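Local coordinates for protein Abbfa_003403 (PDB 4ZXH) that probably builds a peptide product as a four-domain nonribosomal peptide synthetase, with a phosphopantetheine arm on its carrier domain holding the intermediates, at residues A[72-77]-A[85-90]; A[145-150]-A[294-299]; A[713-718]-A[736-741]; A[756-761]-A[774-779]. All blocks are in the same frame, centred on the assembly; numbering follows the deposited sequence.

Interaction 1: A[72-77]-A[85-90]; sequences RVSMPA and LIWDRV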
loop_
_atom_site.group_PDB
_atom_site.type_symbol
_atom_site.label_atom_id
_atom_site.label_comp_id
_atom_site.label_asym_id
_atom_site.label_seq_id
_atom_site.Cartn_x
_atom_site.Cartn_y
_atom_site.Cartn_z
ATOM N N ARG A 72 -11.672 34.764 14.736
ATOM C CA ARG A 72 -12.973 34.301 15.215
ATOM C C ARG A 72 -13.660 33.384 14.180
ATOM O O ARG A 72 -14.885 33.268 14.136
ATOM C CB ARG A 72 -13.868 35.508 15.563
ATOM C CG ARG A 72 -13.239 36.484 16.589
ATOM C CD ARG A 72 -14.145 37.652 17.049
ATOM N NE ARG A 72 -14.737 38.438 15.957
ATOM C CZ ARG A 72 -14.208 39.545 15.445
ATOM N NH1 ARG A 72 -13.067 40.024 15.918
ATOM N NH2 ARG A 72 -14.825 40.184 14.462
ATOM N N VAL A 73 -12.857 32.716 13.357
ATOM C CA VAL A 73 -13.362 31.868 12.276
ATOM C C VAL A 73 -13.482 30.379 12.654
ATOM O O VAL A 73 -12.678 29.861 13.421
ATOM C CB VAL A 73 -12.445 32.025 11.034
ATOM C CG1 VAL A 73 -12.536 30.837 10.092
ATOM C CG2 VAL A 73 -12.760 33.315 10.308
ATOM N N SER A 74 -14.511 29.714 12.132
ATOM C CA SER A 74 -14.595 28.251 12.120
ATOM C C SER A 74 -14.887 27.814 10.679
ATOM O O SER A 74 -15.288 28.644 9.858
ATOM C CB SER A 74 -15.667 27.735 13.097
ATOM O OG SER A 74 -16.988 27.782 12.571
ATOM N N MET A 75 -14.665 26.537 10.357
ATOM C CA MET A 75 -14.792 26.066 8.971
ATOM C C MET A 75 -15.644 24.808 8.873
ATOM O O MET A 75 -15.138 23.715 8.648
ATOM C CB MET A 75 -13.406 25.807 8.350
ATOM C CG MET A 75 -12.503 27.044 8.282
ATOM S SD MET A 75 -10.814 26.716 7.717
ATOM C CE MET A 75 -10.000 28.213 8.210
ATOM N N PRO A 76 -16.956 24.963 9.015
ATOM C CA PRO A 76 -17.870 23.822 9.019
ATOM C C PRO A 76 -18.205 23.374 7.607
ATOM O O PRO A 76 -18.000 24.144 6.655
ATOM C CB PRO A 76 -19.103 24.381 9.706
ATOM C CG PRO A 76 -19.124 25.812 9.233
ATOM C CD PRO A 76 -17.681 26.242 9.099
ATOM N N ALA A 77 -18.743 22.164 7.472
ATOM C CA ALA A 77 -19.109 21.657 6.162
ATOM C C ALA A 77 -20.597 21.396 6.077
ATOM O O ALA A 77 -21.209 20.965 7.052
ATOM C CB ALA A 77 -18.331 20.402 5.852
ATOM N N LEU A 85 -17.029 30.719 8.773
ATOM C CA LEU A 85 -17.924 31.580 9.532
ATOM C C LEU A 85 -17.114 32.549 10.406
ATOM O O LEU A 85 -16.185 32.134 11.109
ATOM C CB LEU A 85 -18.859 30.745 10.400
ATOM C CG LEU A 85 -19.655 29.586 9.798
ATOM C CD1 LEU A 85 -20.608 29.020 10.839
ATOM C CD2 LEU A 85 -20.411 29.998 8.532
ATOM N N ILE A 86 -17.451 33.835 10.353
ATOM C CA ILE A 86 -16.919 34.791 11.322
ATOM C C ILE A 86 -17.882 34.938 12.500
ATOM O O ILE A 86 -18.955 35.511 12.364
ATOM C CB ILE A 86 -16.667 36.177 10.700
ATOM C CG1 ILE A 86 -15.537 36.119 9.664
ATOM C CG2 ILE A 86 -16.280 37.158 11.783
ATOM C CD1 ILE A 86 -15.457 37.346 8.781
ATOM N N TRP A 87 -17.500 34.392 13.650
ATOM C CA TRP A 87 -18.287 34.518 14.872
ATOM C C TRP A 87 -18.092 35.892 15.500
ATOM O O TRP A 87 -17.000 36.439 15.442
ATOM C CB TRP A 87 -17.890 33.433 15.868
ATOM C CG TRP A 87 -18.185 32.065 15.389
ATOM C CD1 TRP A 87 -17.375 31.265 14.639
ATOM C CD2 TRP A 87 -19.386 31.323 15.615
ATOM N NE1 TRP A 87 -18.001 30.063 14.387
ATOM C CE2 TRP A 87 -19.238 30.080 14.974
ATOM C CE3 TRP A 87 -20.573 31.589 16.303
ATOM C CZ2 TRP A 87 -20.227 29.104 15.002
ATOM C CZ3 TRP A 87 -21.557 30.621 16.322
ATOM C CH2 TRP A 87 -21.378 29.392 15.676
ATOM N N ASP A 88 -19.131 36.450 16.109
ATOM C CA ASP A 88 -18.994 37.758 16.750
ATOM C C ASP A 88 -18.001 37.692 17.909
ATOM O O ASP A 88 -17.371 38.691 18.262
ATOM C CB ASP A 88 -20.349 38.275 17.247
ATOM C CG ASP A 88 -20.939 37.418 18.358
ATOM O OD1 ASP A 88 -20.552 36.232 18.491
ATOM O OD2 ASP A 88 -21.810 37.933 19.095
ATOM N N ARG A 89 -17.866 36.507 18.498
ATOM C CA ARG A 89 -16.934 36.309 19.601
ATOM C C ARG A 89 -16.632 34.836 19.828
ATOM O O ARG A 89 -17.453 33.973 19.557
ATOM C CB ARG A 89 -17.484 36.930 20.879
ATOM C CG ARG A 89 -18.655 36.184 21.437
ATOM C CD ARG A 89 -19.181 36.863 22.676
ATOM N NE ARG A 89 -19.695 38.216 22.436
ATOM C CZ ARG A 89 -20.969 38.507 22.159
ATOM N NH1 ARG A 89 -21.871 37.530 22.052
ATOM N NH2 ARG A 89 -21.343 39.776 21.969
ATOM N N VAL A 90 -15.432 34.561 20.319
ATOM C CA VAL A 90 -14.981 33.204 20.584
ATOM C C VAL A 90 -14.394 33.133 21.995
ATOM O O VAL A 90 -13.684 34.047 22.420
ATOM C CB VAL A 90 -13.920 32.764 19.566
ATOM C CG1 VAL A 90 -13.451 31.366 19.875
ATOM C CG2 VAL A 90 -14.484 32.805 18.178
#
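W87 lays one edge of its indole along the backbone of R72 to S74, ending with NE1 on the S74 hydroxyl. The bond from W87 NE1 to S74 OG is 3.1 Å long and nearly straight (172° at the hydrogen), and OG lies in the ring plane, so the indole is met at its rim rather than over a face. The hydroxyl takes this place with OG between its own backbone N and carbonyl carbon (chi1 82°). Further along the same rim, W87 CD1 sits 3.2 Å from R72 O, the oxygen that also accepts the W87 backbone N-H.

R72 answers from 72-77. Its chain bends at chi3 (-52°), bringing NE to W87 O at 3.1 Å with the oxygen in the guanidinium plane, while NH1 turns off to M65 O. V90 CG2 packs obliquely against R72 CB, 3.8 Å away. This is a beta hairpin in the condensation domain: S74 and L85 form a hydrogen-bonded pair, with L85 N 2.9 Å from S74 O, and V73 and I86 a non-hydrogen-bonded one, with V73 CG2 4.0 Å from I86 CG1. Next to the S74-L85 pair, P76 CG packs 3.9 Å from L85 CG.

Strand 13-18 flanks 81-87 on its other side and completes the small antiparallel sheet. V73 and I86 face helix 179-187 through F180 and V181, P124 touches S74 and W87, and M75 reaches Q23 on helix 21-32.

Interaction 2: A[145-150]-A[294-299]; sequences IHHALM and LGQFVN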
loop_
_atom_site.group_PDB
_atom_site.type_symbol
_atom_site.label_atom_id
_atom_site.label_comp_id
_atom_site.label_asym_id
_atom_site.label_seq_id
_atom_site.Cartn_x
_atom_site.Cartn_y
_atom_site.Cartn_z
ATOM N N ILE A 145 -1.364 27.667 15.851
ATOM C CA ILE A 145 -2.377 28.068 14.882
ATOM C C ILE A 145 -2.447 27.042 13.768
ATOM O O ILE A 145 -1.426 26.707 13.162
ATOM C CB ILE A 145 -2.089 29.454 14.241
ATOM C CG1 ILE A 145 -2.031 30.551 15.276
ATOM C CG2 ILE A 145 -3.180 29.812 13.304
ATOM C CD1 ILE A 145 -0.641 30.931 15.708
ATOM N N HIS A 146 -3.640 26.554 13.471
ATOM C CA HIS A 146 -3.768 25.593 12.389
ATOM C C HIS A 146 -3.554 26.267 11.036
ATOM O O HIS A 146 -4.070 27.366 10.777
ATOM C CB HIS A 146 -5.122 24.915 12.438
ATOM C CG HIS A 146 -5.198 23.690 11.588
ATOM N ND1 HIS A 146 -5.345 23.748 10.221
ATOM C CD2 HIS A 146 -5.129 22.377 11.908
ATOM C CE1 HIS A 146 -5.383 22.519 9.736
ATOM N NE2 HIS A 146 -5.247 21.669 10.738
ATOM N N HIS A 147 -2.785 25.603 10.179
ATOM C CA HIS A 147 -2.365 26.169 8.890
ATOM C C HIS A 147 -3.563 26.391 7.927
ATOM O O HIS A 147 -3.491 27.216 7.009
ATOM C CB HIS A 147 -1.314 25.248 8.266
ATOM C CG HIS A 147 -0.447 25.901 7.227
ATOM N ND1 HIS A 147 -0.916 26.834 6.338
ATOM C CD2 HIS A 147 0.862 25.699 6.925
ATOM C CE1 HIS A 147 0.075 27.204 5.530
ATOM N NE2 HIS A 147 1.154 26.531 5.866
ATOM N N ALA A 148 -4.671 25.681 8.143
ATOM C CA ALA A 148 -5.894 25.977 7.388
ATOM C C ALA A 148 -6.383 27.402 7.638
ATOM O O ALA A 148 -7.077 27.979 6.790
ATOM C CB ALA A 148 -7.010 24.979 7.721
ATOM N N LEU A 149 -6.012 27.984 8.782
ATOM C CA LEU A 149 -6.485 29.321 9.124
ATOM C C LEU A 149 -5.558 30.388 8.559
ATOM O O LEU A 149 -6.020 31.365 7.972
ATOM C CB LEU A 149 -6.616 29.489 10.636
ATOM C CG LEU A 149 -7.304 30.794 11.070
ATOM C CD1 LEU A 149 -8.815 30.821 10.707
ATOM C CD2 LEU A 149 -7.087 31.105 12.561
ATOM N N MET A 150 -4.250 30.224 8.739
ATOM C CA MET A 150 -3.326 31.222 8.202
ATOM C C MET A 150 -1.950 30.623 7.989
ATOM O O MET A 150 -1.639 29.557 8.504
ATOM C CB MET A 150 -3.249 32.477 9.106
ATOM C CG MET A 150 -2.804 32.288 10.577
ATOM S SD MET A 150 -2.717 33.854 11.561
ATOM C CE MET A 150 -4.437 34.141 11.894
ATOM N N LEU A 294 -3.857 39.022 6.910
ATOM C CA LEU A 294 -3.823 37.718 7.543
ATOM C C LEU A 294 -4.593 36.711 6.681
ATOM O O LEU A 294 -5.608 37.050 6.083
ATOM C CB LEU A 294 -4.429 37.787 8.929
ATOM C CG LEU A 294 -3.768 38.705 9.926
ATOM C CD1 LEU A 294 -4.659 38.783 11.128
ATOM C CD2 LEU A 294 -2.430 38.144 10.294
ATOM N N GLY A 295 -4.105 35.483 6.609
ATOM C CA GLY A 295 -4.810 34.443 5.890
ATOM C C GLY A 295 -3.907 33.323 5.420
ATOM O O GLY A 295 -2.704 33.338 5.667
ATOM N N GLN A 296 -4.495 32.346 4.738
ATOM C CA GLN A 296 -3.743 31.215 4.217
ATOM C C GLN A 296 -3.650 31.332 2.692
ATOM O O GLN A 296 -4.604 31.045 1.962
ATOM C CB GLN A 296 -4.392 29.906 4.698
ATOM C CG GLN A 296 -4.112 28.585 3.975
ATOM C CD GLN A 296 -2.740 28.454 3.361
ATOM O OE1 GLN A 296 -1.763 29.037 3.826
ATOM N NE2 GLN A 296 -2.656 27.634 2.321
ATOM N N PHE A 297 -2.485 31.796 2.237
ATOM C CA PHE A 297 -2.271 32.210 0.850
ATOM C C PHE A 297 -1.215 31.341 0.176
ATOM O O PHE A 297 -0.970 31.454 -1.023
ATOM C CB PHE A 297 -1.840 33.679 0.782
ATOM C CG PHE A 297 -2.890 34.646 1.240
ATOM C CD1 PHE A 297 -3.929 35.016 0.393
ATOM C CD2 PHE A 297 -2.836 35.198 2.508
ATOM C CE1 PHE A 297 -4.904 35.917 0.808
ATOM C CE2 PHE A 297 -3.808 36.098 2.935
ATOM C CZ PHE A 297 -4.843 36.459 2.085
ATOM N N VAL A 298 -0.592 30.475 0.965
ATOM C CA VAL A 298 0.474 29.609 0.497
ATOM C C VAL A 298 -0.044 28.518 -0.440
ATOM O O VAL A 298 -0.976 27.812 -0.096
ATOM C CB VAL A 298 1.172 28.958 1.697
ATOM C CG1 VAL A 298 1.899 27.700 1.304
ATOM C CG2 VAL A 298 2.105 29.948 2.339
ATOM N N ASN A 299 0.561 28.386 -1.618
ATOM C CA ASN A 299 0.179 27.343 -2.572
ATOM C C ASN A 299 1.330 26.385 -2.916
ATOM O O ASN A 299 2.445 26.802 -3.216
ATOM C CB ASN A 299 -0.364 27.971 -3.861
ATOM C CG ASN A 299 -1.032 26.947 -4.780
ATOM O OD1 ASN A 299 -1.726 26.018 -4.326
ATOM N ND2 ASN A 299 -0.829 27.117 -6.085
#
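The HHxxxD signature of the condensation domain, here H146, H147 and D151, sets the imidazole of H147 edge-on against the amide of Q296. H147 CE1 lies 3.1 Å from Q296 OE1, which is in the ring plane, and the ring and amide planes stand 83° apart. H147 ND1 is also near that oxygen, but the angle is too poor for a hydrogen bond. Q296 bends at chi2 (32°), which curls its amide back toward its own chain: NE2 donates to V298 O at 2.9 Å, and the same nitrogen bonds E22 O. Q296 CG meanwhile rests on H147 O at 3.4 Å. Two backbone oxygens thus grip NE2 and fix the rotation of the amide, with OE1 at the ring edge.

Residues 145-150 turn off the end of strand 138-146, whereas 294-299 lie in the long loop between strands 275-279 and 302-306, so the contact joins parts of the acyltransferase-like fold that are far apart in sequence. The bound phosphopantetheine lies near H147. Within the turn, A148 N donates to H146 ND1 at 2.9 Å, while H146 NE2 bonds Q30 OE1. At the end of the turn, M150 CA makes a C-H...O contact with G295 O at 3.4 Å, an oxygen that S154 OG also bonds, and M150 SD lies loosely 4.5 Å from L294 CD2. D151 OD2 accepts F297 N.

Interaction 3: A[713-718]-A[736-741]; sequences VLQATP and TALCGG
Backbone hydrogen bonds pair V713, L714 and Q715 with T736, A737 and L738 in parallel register, the strand axes 11° apart. L714 sits at the middle: its N donates to T736 O (3.0 Å), its O accepts L738 N (2.9 Å), and L738 O then takes A716 N at 3.1 Å. L738 O has a further donor in W721 NE1.

Apolar contacts lie on both faces. On the face of V713, Q715 and L738, the L738 side chain lies across from Q715 and reaches back to V713: CD1 meets V713 CG1 at 4.0 Å, while CB lies 3.7 Å from Q715 CB. On the other face, C739 SG, anti to its backbone N (chi1 -169°), reaches P718 CG at 3.6 Å as the chain enters helix 718-725. That helix links the two strands as the crossover of a beta-alpha-beta unit in the adenylation domain.

The polar ends find their partners outside the two segments: Q715 OE1 accepts W771 NE1, its NE2 bonds E677 OE2, and T717 OG1 bonds K953 O of the C-terminal AMP-binding domain. The buried amide of Q715 is therefore gripped at both ends, and its orientation is set by neighbours beyond the two strands, while the strands themselves are joined by main-chain bonds and apolar packing.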
loop_
_atom_site.group_PDB
_atom_site.type_symbol
_atom_site.label_atom_id
_atom_site.label_comp_id
_atom_site.label_asym_id
_atom_site.label_seq_id
_atom_site.Cartn_x
_atom_site.Cartn_y
_atom_site.Cartn_z
ATOM N N VAL A 713 20.847 -30.825 14.870
ATOM C CA VAL A 713 21.178 -29.829 13.841
ATOM C C VAL A 713 20.383 -30.173 12.585
ATOM O O VAL A 713 20.359 -31.327 12.152
ATOM C CB VAL A 713 22.698 -29.779 13.481
ATOM C CG1 VAL A 713 22.981 -28.631 12.503
ATOM C CG2 VAL A 713 23.576 -29.641 14.716
ATOM N N LEU A 714 19.718 -29.184 12.002
ATOM C CA LEU A 714 18.984 -29.416 10.763
ATOM C C LEU A 714 19.145 -28.219 9.846
ATOM O O LEU A 714 18.861 -27.089 10.242
ATOM C CB LEU A 714 17.496 -29.674 11.043
ATOM C CG LEU A 714 16.580 -29.933 9.838
ATOM C CD1 LEU A 714 16.978 -31.192 9.128
ATOM C CD2 LEU A 714 15.133 -30.038 10.257
ATOM N N GLN A 715 19.616 -28.459 8.628
ATOM C CA GLN A 715 19.685 -27.395 7.628
ATOM C C GLN A 715 18.772 -27.736 6.446
ATOM O O GLN A 715 18.695 -28.888 6.012
ATOM C CB GLN A 715 21.133 -27.163 7.182
ATOM C CG GLN A 715 21.299 -26.926 5.707
ATOM C CD GLN A 715 22.676 -26.409 5.302
ATOM O OE1 GLN A 715 23.213 -25.466 5.880
ATOM N NE2 GLN A 715 23.285 -27.098 4.338
ATOM N N ALA A 716 18.067 -26.722 5.955
ATOM C CA ALA A 716 17.022 -26.911 4.962
ATOM C C ALA A 716 16.606 -25.584 4.334
ATOM O O ALA A 716 16.666 -24.535 4.980
ATOM C CB ALA A 716 15.809 -27.584 5.594
ATOM N N THR A 717 16.176 -25.637 3.077
ATOM C CA THR A 717 15.551 -24.488 2.436
ATOM C C THR A 717 14.172 -24.231 3.051
ATOM O O THR A 717 13.537 -25.158 3.587
ATOM C CB THR A 717 15.403 -24.709 0.928
ATOM O OG1 THR A 717 14.501 -25.800 0.694
ATOM C CG2 THR A 717 16.764 -25.019 0.304
ATOM N N PRO A 718 13.705 -22.970 2.985
ATOM C CA PRO A 718 12.366 -22.588 3.468
ATOM C C PRO A 718 11.267 -23.571 3.101
ATOM O O PRO A 718 10.450 -23.901 3.954
ATOM C CB PRO A 718 12.134 -21.248 2.788
ATOM C CG PRO A 718 13.534 -20.622 2.795
ATOM C CD PRO A 718 14.492 -21.790 2.563
ATOM N N THR A 736 19.410 -26.837 16.589
ATOM C CA THR A 736 19.941 -25.686 15.882
ATOM C C THR A 736 19.540 -25.757 14.412
ATOM O O THR A 736 19.891 -26.701 13.714
ATOM C CB THR A 736 21.466 -25.598 16.000
ATOM O OG1 THR A 736 21.820 -25.215 17.338
ATOM C CG2 THR A 736 22.002 -24.571 15.020
ATOM N N ALA A 737 18.796 -24.757 13.953
ATOM C CA ALA A 737 18.280 -24.743 12.589
ATOM C C ALA A 737 19.059 -23.802 11.668
ATOM O O ALA A 737 19.542 -22.744 12.075
ATOM C CB ALA A 737 16.811 -24.361 12.596
ATOM N N LEU A 738 19.182 -24.204 10.414
ATOM C CA LEU A 738 19.768 -23.343 9.414
ATOM C C LEU A 738 18.769 -23.224 8.286
ATOM O O LEU A 738 18.194 -24.221 7.845
ATOM C CB LEU A 738 21.102 -23.886 8.904
ATOM C CG LEU A 738 22.257 -23.834 9.896
ATOM C CD1 LEU A 738 22.247 -25.057 10.798
ATOM C CD2 LEU A 738 23.579 -23.718 9.174
ATOM N N CYS A 739 18.560 -21.996 7.834
ATOM C CA CYS A 739 17.644 -21.723 6.742
ATOM C C CYS A 739 18.392 -20.955 5.668
ATOM O O CYS A 739 18.925 -19.880 5.948
ATOM C CB CYS A 739 16.444 -20.926 7.246
ATOM S SG CYS A 739 15.084 -20.766 6.091
ATOM N N GLY A 740 18.452 -21.504 4.455
ATOM C CA GLY A 740 19.178 -20.852 3.374
ATOM C C GLY A 740 18.641 -21.169 1.993
ATOM O O GLY A 740 17.745 -21.997 1.854
ATOM N N GLY A 741 19.185 -20.503 0.974
ATOM C CA GLY A 741 18.833 -20.774 -0.414
ATOM C C GLY A 741 17.830 -19.793 -0.993
ATOM O O GLY A 741 17.856 -19.475 -2.184
#

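Interaction 4: A[756-761]-A[774-779]; sequences VGCLWN and AARITD
R776 starts its path across W760 at CB, which sits over one face of the indole, 4.0 Å from the centroid of the six-membered ring and 21° off its normal, a CH-pi contact. The chain leaves with CG anti to the backbone N (chi1 -171°) and bends at chi3, so that NE comes 4.0 Å from W760 CH2. Next, CZ lies 3.7 Å from W760 CZ2, which stands over one face of the guanidinium near its rim; ring and guanidinium planes are 56° apart, well short of a parallel stack. At the tip the two nitrogens part: NH2 stays by the ring, 3.6 Å from W760 CZ2, and NH1 reaches C758 SG at 3.5 Å.

The two strands form an antiparallel hairpin that follows the parallel strands of the adenylation domain's large sheet, with strand 756-763 continuing the parallel run and 773-777 turning back against it. W760 and R776 form a non-hydrogen-bonded pair. Beside them, N761 and A775 bond both ways, A775 N donating to N761 O at 2.7 Å and N761 N to A775 O.

On the face away from the indole, I777 CG1 packs 3.8 Å from N761 CB, and N761 ND2 bonds D784 O. W760 also touches R654 and L655 of helix 641-655, and A774 CB approaches its ring at CE3.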
loop_
_atom_site.group_PDB
_atom_site.type_symbol
_atom_site.label_atom_id
_atom_site.label_comp_id
_atom_site.label_asym_id
_atom_site.label_seq_id
_atom_site.Cartn_x
_atom_site.Cartn_y
_atom_site.Cartn_z
ATOM N N VAL A 756 12.326 -23.829 17.407
ATOM C CA VAL A 756 13.723 -24.262 17.517
ATOM C C VAL A 756 14.526 -23.457 18.553
ATOM O O VAL A 756 14.105 -22.374 18.992
ATOM C CB VAL A 756 14.446 -24.171 16.154
ATOM C CG1 VAL A 756 13.766 -25.062 15.130
ATOM C CG2 VAL A 756 14.488 -22.736 15.661
ATOM N N GLY A 757 15.691 -23.987 18.922
ATOM C CA GLY A 757 16.527 -23.386 19.949
ATOM C C GLY A 757 17.499 -22.330 19.454
ATOM O O GLY A 757 17.949 -21.486 20.222
ATOM N N CYS A 758 17.823 -22.382 18.166
ATOM C CA CYS A 758 18.713 -21.416 17.530
ATOM C C CYS A 758 18.456 -21.406 16.016
ATOM O O CYS A 758 18.390 -22.461 15.381
ATOM C CB CYS A 758 20.176 -21.751 17.834
ATOM S SG CYS A 758 21.415 -20.596 17.160
ATOM N N LEU A 759 18.298 -20.218 15.441
ATOM C CA LEU A 759 18.035 -20.091 14.010
ATOM C C LEU A 759 19.131 -19.279 13.307
ATOM O O LEU A 759 19.414 -18.144 13.699
ATOM C CB LEU A 759 16.665 -19.438 13.789
ATOM C CG LEU A 759 16.149 -19.283 12.355
ATOM C CD1 LEU A 759 16.133 -20.623 11.611
ATOM C CD2 LEU A 759 14.768 -18.668 12.359
ATOM N N TRP A 760 19.755 -19.859 12.283
ATOM C CA TRP A 760 20.663 -19.103 11.423
ATOM C C TRP A 760 20.033 -18.842 10.060
ATOM O O TRP A 760 19.580 -19.778 9.395
ATOM C CB TRP A 760 21.976 -19.842 11.238
ATOM C CG TRP A 760 22.781 -19.969 12.493
ATOM C CD1 TRP A 760 22.752 -20.999 13.395
ATOM C CD2 TRP A 760 23.749 -19.036 12.982
ATOM N NE1 TRP A 760 23.635 -20.755 14.419
ATOM C CE2 TRP A 760 24.255 -19.553 14.193
ATOM C CE3 TRP A 760 24.227 -17.804 12.521
ATOM C CZ2 TRP A 760 25.219 -18.886 14.946
ATOM C CZ3 TRP A 760 25.185 -17.144 13.267
ATOM C CH2 TRP A 760 25.672 -17.686 14.468
ATOM N N ASN A 761 19.976 -17.575 9.649
ATOM C CA ASN A 761 19.692 -17.272 8.248
ATOM C C ASN A 761 21.025 -17.155 7.538
ATOM O O ASN A 761 21.912 -16.430 7.973
ATOM C CB ASN A 761 18.879 -15.997 8.073
ATOM C CG ASN A 761 18.593 -15.685 6.612
ATOM O OD1 ASN A 761 18.306 -16.581 5.812
ATOM N ND2 ASN A 761 18.698 -14.406 6.248
ATOM N N ALA A 774 26.158 -15.143 7.341
ATOM C CA ALA A 774 25.338 -15.866 8.300
ATOM C C ALA A 774 24.833 -14.953 9.420
ATOM O O ALA A 774 25.609 -14.260 10.067
ATOM C CB ALA A 774 26.123 -17.019 8.873
ATOM N N ALA A 775 23.523 -14.982 9.635
ATOM C CA ALA A 775 22.844 -14.151 10.615
ATOM C C ALA A 775 22.198 -14.987 11.735
ATOM O O ALA A 775 21.353 -15.841 11.463
ATOM C CB ALA A 775 21.781 -13.301 9.913
ATOM N N ARG A 776 22.581 -14.751 12.989
ATOM C CA ARG A 776 21.848 -15.348 14.106
ATOM C C ARG A 776 20.547 -14.566 14.292
ATOM O O ARG A 776 20.545 -13.442 14.804
ATOM C CB ARG A 776 22.670 -15.355 15.409
ATOM C CG ARG A 776 22.025 -16.163 16.557
ATOM C CD ARG A 776 22.707 -15.934 17.914
ATOM N NE ARG A 776 24.096 -16.398 17.941
ATOM C CZ ARG A 776 24.484 -17.602 18.367
ATOM N NH1 ARG A 776 23.591 -18.480 18.814
ATOM N NH2 ARG A 776 25.773 -17.935 18.346
ATOM N N ILE A 777 19.443 -15.164 13.859
ATOM C CA ILE A 777 18.125 -14.550 13.962
ATOM C C ILE A 777 17.536 -14.715 15.360
ATOM O O ILE A 777 17.343 -15.840 15.825
ATOM C CB ILE A 777 17.139 -15.154 12.945
ATOM C CG1 ILE A 777 17.675 -15.001 11.512
ATOM C CG2 ILE A 777 15.757 -14.522 13.107
ATOM C CD1 ILE A 777 18.131 -13.591 11.158
ATOM N N THR A 778 17.247 -13.599 16.028
ATOM C CA THR A 778 16.725 -13.670 17.390
ATOM C C THR A 778 15.360 -13.003 17.479
ATOM O O THR A 778 14.659 -13.150 18.479
ATOM C CB THR A 778 17.689 -13.011 18.417
ATOM O OG1 THR A 778 17.908 -11.636 18.073
ATOM C CG2 THR A 778 19.036 -13.748 18.447
ATOM N N ASP A 779 14.992 -12.285 16.423
ATOM C CA ASP A 779 13.739 -11.541 16.381
ATOM C C ASP A 779 13.284 -11.405 14.932
ATOM O O ASP A 779 14.040 -10.933 14.086
ATOM C CB ASP A 779 13.909 -10.160 17.031
ATOM C CG ASP A 779 12.582 -9.429 17.238
ATOM O OD1 ASP A 779 11.516 -10.010 16.924
ATOM O OD2 ASP A 779 12.607 -8.276 17.731
#

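The four contacts fall into two pairs, one in the condensation domain and one in the adenylation domain; the centres of interactions 2 and 3 are about 59 Å apart. Within the first pair, M75 CE of interaction 1 packs 3.3 Å from A148 O of interaction 2, so the hairpin backs the turn that carries the HHxxxD signature. In interaction 2 the side chain of H147 is about 7 Å from the bound phosphopantetheine and that of M150 about 7 Å from the bound lipid, from which the R72 side chain of interaction 1 is about 11 Å. Interactions 3 and 4 share one sheet: strands 735-740 and 756-763 are neighbours, with a probable hydrogen bond from A737 N to C758 O (2.7 Å).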